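PDB 3ML4: protein Dok-7 from Mus musculus, which binds the receptor tyrosine kinase MuSK as a dimeric cytoplasmic adaptor and probably activates it, an essential step in building the neuromuscular synapse. Local coordinates for residues B[156-161]-B[198-203]; B[162-167]-B[203-208]. One frame throughout, in Å; residues are numbered along the deposited sequence.

In the fold
From the N terminus the chain first makes the PH domain, then enters the PTB domain, where both contacts lie. Strand 151-157, a short 3-10 turn and strand 161-167 follow in quick succession; the chain next runs through strands 170-175 and 184-189 before helix 193-203 brings it back. Contact 1 closes its loop when the end of this helix meets the turn within 156-161. The first segment of contact 2, 162-167, follows directly on 156-161 and its loop closes at 203-208, so the two loops cross, sharing Ile203. Together they tie the helix and its exit to edge strand 161-167 and the turn joining it to strand 151-157, the opposite edge of the seven-stranded sheet.

Contact 1: B[156-161]-B[198-203]; sequences WKLSDL and FLFDCI
Leu158 reaches from the short 3-10 turn toward helix 193-203 and meets it with both of its methyl groups. Its CB points at the helix, but Leu158 CB and CG stay 5.1 and 4.9 Å from Ile203 CG2, so only the fork makes contact. CD2 presses on Ile203, 3.6 Å from CG2, with the two side chains crossing at about a right angle; CD1 turns toward the ring of Phe200 and stays at a looser 4.4 Å from CZ. The Ile203 methyl is presented by its first torsion, which swings CG2 away from the backbone N, while the longer branch of that side chain leads away from the turn.

In the PTB domain the C-terminal helix packs against the strands of a strongly bent antiparallel sheet, and this contact joins that helix to the link between strands 151-157 and 161-167. The link is compact, since Leu161 N bonds back to Leu158 O at 3.3 Å, and both leucine side chains point to the helix from it. Leu161 CD2 lies 3.7 Å from Phe200 CE2, approaching the ring obliquely. All four side chains are buried, and the contact has no hydrogen bond across it. Phe200 is gripped further by Tyr164 and Phe171, both edge-to-face with it, and Leu137 and Leu142 from the sheet complete the apolar surroundings. Beside this packing, the carbonyl O of Leu161 accepts a hydrogen bond from a polar side chain of the bound MuSK peptide.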
# COMPACT_ATOMS: atom_id res chain seq x y z
N TRP B 156 2.58 -10.95 14.43
CA TRP B 156 2.29 -12.03 13.49
C TRP B 156 1.82 -11.45 12.17
O TRP B 156 1.13 -10.43 12.16
CB TRP B 156 1.18 -12.94 14.04
CG TRP B 156 1.42 -13.52 15.42
CD1 TRP B 156 1.90 -14.76 15.72
CD2 TRP B 156 1.18 -12.87 16.68
NE1 TRP B 156 1.97 -14.93 17.09
CE2 TRP B 156 1.54 -13.79 17.70
CE3 TRP B 156 0.69 -11.61 17.05
CZ2 TRP B 156 1.44 -13.48 19.06
CZ3 TRP B 156 0.59 -11.30 18.41
CH2 TRP B 156 0.96 -12.24 19.40
N LYS B 157 2.20 -12.08 11.06
CA LYS B 157 1.48 -11.90 9.80
C LYS B 157 0.17 -12.65 9.98
O LYS B 157 0.16 -13.79 10.45
CB LYS B 157 2.22 -12.52 8.62
CG LYS B 157 3.41 -11.74 8.08
CD LYS B 157 3.67 -12.13 6.62
CE LYS B 157 5.14 -12.49 6.37
NZ LYS B 157 6.10 -11.40 6.72
N LEU B 158 -0.94 -12.02 9.60
CA LEU B 158 -2.24 -12.71 9.58
C LEU B 158 -2.24 -13.99 8.72
O LEU B 158 -2.92 -14.96 9.06
CB LEU B 158 -3.35 -11.77 9.13
CG LEU B 158 -4.39 -11.46 10.22
CD1 LEU B 158 -3.84 -10.52 11.29
CD2 LEU B 158 -5.65 -10.89 9.60
N SER B 159 -1.47 -13.98 7.64
CA SER B 159 -1.39 -15.12 6.73
C SER B 159 -0.65 -16.34 7.32
O SER B 159 -0.64 -17.42 6.73
CB SER B 159 -0.76 -14.70 5.39
OG SER B 159 0.55 -14.19 5.57
N ASP B 160 -0.06 -16.15 8.50
CA ASP B 160 0.70 -17.21 9.16
C ASP B 160 -0.06 -17.80 10.36
O ASP B 160 0.46 -18.66 11.07
CB ASP B 160 2.07 -16.67 9.59
CG ASP B 160 2.93 -16.26 8.41
OD1 ASP B 160 2.64 -16.67 7.27
OD2 ASP B 160 3.91 -15.52 8.63
N LEU B 161 -1.29 -17.34 10.56
CA LEU B 161 -2.17 -17.89 11.59
C LEU B 161 -2.91 -19.12 11.08
O LEU B 161 -3.56 -19.06 10.03
CB LEU B 161 -3.18 -16.83 12.03
CG LEU B 161 -2.95 -15.95 13.26
CD1 LEU B 161 -1.47 -15.67 13.56
CD2 LEU B 161 -3.72 -14.65 13.07
N PHE B 198 -14.73 -11.70 13.19
CA PHE B 198 -15.34 -11.25 11.95
C PHE B 198 -14.38 -10.37 11.14
O PHE B 198 -14.33 -10.46 9.91
CB PHE B 198 -16.64 -10.51 12.23
CG PHE B 198 -17.17 -9.75 11.05
CD1 PHE B 198 -17.77 -10.43 9.99
CD2 PHE B 198 -17.06 -8.36 11.00
CE1 PHE B 198 -18.25 -9.72 8.89
CE2 PHE B 198 -17.54 -7.65 9.91
CZ PHE B 198 -18.14 -8.33 8.86
N LEU B 199 -13.64 -9.51 11.84
CA LEU B 199 -12.61 -8.71 11.22
C LEU B 199 -11.57 -9.61 10.57
O LEU B 199 -11.18 -9.41 9.42
CB LEU B 199 -11.94 -7.82 12.27
CG LEU B 199 -11.21 -6.58 11.77
CD1 LEU B 199 -12.20 -5.44 11.68
CD2 LEU B 199 -10.07 -6.22 12.70
N PHE B 200 -11.14 -10.62 11.33
CA PHE B 200 -10.20 -11.64 10.86
C PHE B 200 -10.73 -12.38 9.63
O PHE B 200 -10.03 -12.53 8.63
CB PHE B 200 -9.88 -12.62 11.99
CG PHE B 200 -8.74 -12.20 12.88
CD1 PHE B 200 -8.58 -10.87 13.28
CD2 PHE B 200 -7.84 -13.15 13.34
CE1 PHE B 200 -7.52 -10.49 14.12
CE2 PHE B 200 -6.77 -12.78 14.17
CZ PHE B 200 -6.62 -11.45 14.56
N ASP B 201 -11.98 -12.83 9.71
CA ASP B 201 -12.65 -13.53 8.60
C ASP B 201 -12.65 -12.71 7.32
O ASP B 201 -12.46 -13.25 6.22
CB ASP B 201 -14.09 -13.89 8.98
CG ASP B 201 -14.17 -14.99 10.02
OD1 ASP B 201 -13.18 -15.73 10.21
OD2 ASP B 201 -15.23 -15.11 10.65
N CYS B 202 -12.89 -11.41 7.46
CA CYS B 202 -12.98 -10.52 6.33
C CYS B 202 -11.62 -10.30 5.69
O CYS B 202 -11.47 -10.50 4.48
CB CYS B 202 -13.61 -9.19 6.75
SG CYS B 202 -15.39 -9.29 7.02
N ILE B 203 -10.62 -9.91 6.49
CA ILE B 203 -9.30 -9.55 5.96
C ILE B 203 -8.63 -10.72 5.21
O ILE B 203 -8.16 -10.55 4.08
CB ILE B 203 -8.35 -8.93 7.04
CG1 ILE B 203 -8.55 -7.41 7.15
CG2 ILE B 203 -6.89 -9.12 6.67
CD1 ILE B 203 -9.89 -6.94 7.68

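Contact 2: B[162-167]-B[203-208]; sequences RRYGAV and IVRGIS
Tyr164 projects from edge strand 161-167 toward the turn that follows helix 193-203, and its hydroxyl is the atom that meets the turn. The closest part sets this hydroxyl against a methyl, Tyr164 OH 3.6 Å from Val204 CG2, a plain van der Waals contact in which the two side chains reach for each other from their separate segments. Chi1 of Tyr164 is 59°, which sets CG between the backbone N and the carbonyl carbon and sends the ring off the strand toward the helix end. The hydroxyl's polar need is met beside this contact, by a probable hydrogen bond between Tyr164 OH and Asp201 OD1 on the last turn of the helix; this bond should hold the phenol in place more firmly than the methyl does.

The looser side belongs to Arg205, which is partly exposed. Its chain runs straight through its methylenes, and NH1 comes only within 4.0 Å of Tyr164 OH, which sits at the guanidinium edge near its plane, with ring and guanidinium planes 80° apart. NH1 instead donates to the carbonyl O of Asp201, so the extended arginine runs back alongside the end of the helix, and the backbone of Arg205 bonds to the second Dok-7 subunit.

The helix ends here in a Schellman motif: Ile207 N reaches Cys202 O and Gly206 N reaches Ile203 O, each at 2.8 Å, with Gly206 at positive phi. Arg163 and Tyr164 of the edge strand pair antiparallel with the bound MuSK peptide, which also packs on Val204 and Arg205. A peptide extending the sheet in the groove between this edge strand and the C-terminal helix is the binding mode typical of PTB domains.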
# COMPACT_ATOMS: atom_id res chain seq x y z
N ARG B 162 -2.82 -20.23 11.81
CA ARG B 162 -3.53 -21.46 11.45
C ARG B 162 -5.02 -21.31 11.70
O ARG B 162 -5.84 -21.59 10.83
CB ARG B 162 -3.05 -22.66 12.27
CG ARG B 162 -1.56 -22.94 12.23
CD ARG B 162 -1.28 -24.42 12.46
NE ARG B 162 0.13 -24.67 12.80
CZ ARG B 162 0.73 -25.84 12.67
NH1 ARG B 162 0.07 -26.90 12.21
NH2 ARG B 162 2.01 -25.96 13.00
N ARG B 163 -5.34 -20.87 12.91
CA ARG B 163 -6.70 -20.89 13.43
C ARG B 163 -6.92 -19.67 14.30
O ARG B 163 -5.96 -19.06 14.79
CB ARG B 163 -6.92 -22.16 14.26
CG ARG B 163 -7.41 -23.36 13.47
CD ARG B 163 -6.53 -24.60 13.68
NE ARG B 163 -6.25 -24.88 15.09
CZ ARG B 163 -6.72 -25.92 15.77
NH1 ARG B 163 -7.52 -26.81 15.18
NH2 ARG B 163 -6.40 -26.08 17.05
N TYR B 164 -8.18 -19.32 14.49
CA TYR B 164 -8.59 -18.26 15.40
C TYR B 164 -10.09 -18.35 15.59
O TYR B 164 -10.79 -18.94 14.77
CB TYR B 164 -8.20 -16.87 14.86
CG TYR B 164 -8.81 -16.55 13.52
CD1 TYR B 164 -10.13 -16.13 13.41
CD2 TYR B 164 -8.06 -16.67 12.35
CE1 TYR B 164 -10.70 -15.85 12.19
CE2 TYR B 164 -8.62 -16.38 11.11
CZ TYR B 164 -9.93 -15.97 11.03
OH TYR B 164 -10.49 -15.69 9.81
N GLY B 165 -10.59 -17.76 16.67
CA GLY B 165 -12.03 -17.71 16.89
C GLY B 165 -12.46 -17.04 18.18
O GLY B 165 -11.71 -17.00 19.15
N ALA B 166 -13.68 -16.51 18.16
CA ALA B 166 -14.32 -15.95 19.34
C ALA B 166 -14.70 -17.05 20.32
O ALA B 166 -15.08 -18.15 19.90
CB ALA B 166 -15.56 -15.16 18.95
N VAL B 167 -14.60 -16.75 21.60
CA VAL B 167 -15.04 -17.63 22.68
C VAL B 167 -15.74 -16.78 23.75
O VAL B 167 -15.58 -15.56 23.74
CB VAL B 167 -13.86 -18.43 23.31
CG1 VAL B 167 -13.37 -19.54 22.37
CG2 VAL B 167 -12.71 -17.51 23.70
N ILE B 203 -10.62 -9.91 6.49
CA ILE B 203 -9.30 -9.55 5.96
C ILE B 203 -8.63 -10.72 5.21
O ILE B 203 -8.16 -10.55 4.08
CB ILE B 203 -8.35 -8.93 7.04
CG1 ILE B 203 -8.55 -7.41 7.15
CG2 ILE B 203 -6.89 -9.12 6.67
CD1 ILE B 203 -9.89 -6.94 7.68
N VAL B 204 -8.61 -11.90 5.83
CA VAL B 204 -7.95 -13.07 5.23
C VAL B 204 -8.61 -13.53 3.93
O VAL B 204 -8.03 -14.28 3.16
CB VAL B 204 -7.80 -14.26 6.23
CG1 VAL B 204 -7.04 -13.81 7.48
CG2 VAL B 204 -9.16 -14.87 6.59
N ARG B 205 -9.83 -13.05 3.70
CA ARG B 205 -10.54 -13.31 2.45
C ARG B 205 -10.55 -12.09 1.53
O ARG B 205 -11.21 -12.10 0.49
CB ARG B 205 -11.97 -13.79 2.74
CG ARG B 205 -12.01 -15.14 3.41
CD ARG B 205 -13.40 -15.50 3.93
NE ARG B 205 -13.39 -16.89 4.37
CZ ARG B 205 -13.04 -17.29 5.59
NH1 ARG B 205 -12.68 -16.40 6.52
NH2 ARG B 205 -13.05 -18.58 5.88
N GLY B 206 -9.83 -11.04 1.92
CA GLY B 206 -9.65 -9.86 1.08
C GLY B 206 -10.77 -8.84 1.15
O GLY B 206 -10.77 -7.84 0.41
N ILE B 207 -11.73 -9.08 2.03
CA ILE B 207 -12.83 -8.15 2.23
C ILE B 207 -12.47 -7.17 3.35
O ILE B 207 -11.93 -7.56 4.38
CB ILE B 207 -14.15 -8.88 2.58
CG1 ILE B 207 -14.39 -10.08 1.64
CG2 ILE B 207 -15.34 -7.91 2.52
CD1 ILE B 207 -15.33 -11.14 2.18
N SER B 208 -12.75 -5.90 3.11
CA SER B 208 -12.78 -4.91 4.18
C SER B 208 -14.21 -4.89 4.68
O SER B 208 -15.12 -4.77 3.87
CB SER B 208 -12.39 -3.53 3.63
OG SER B 208 -12.98 -2.49 4.39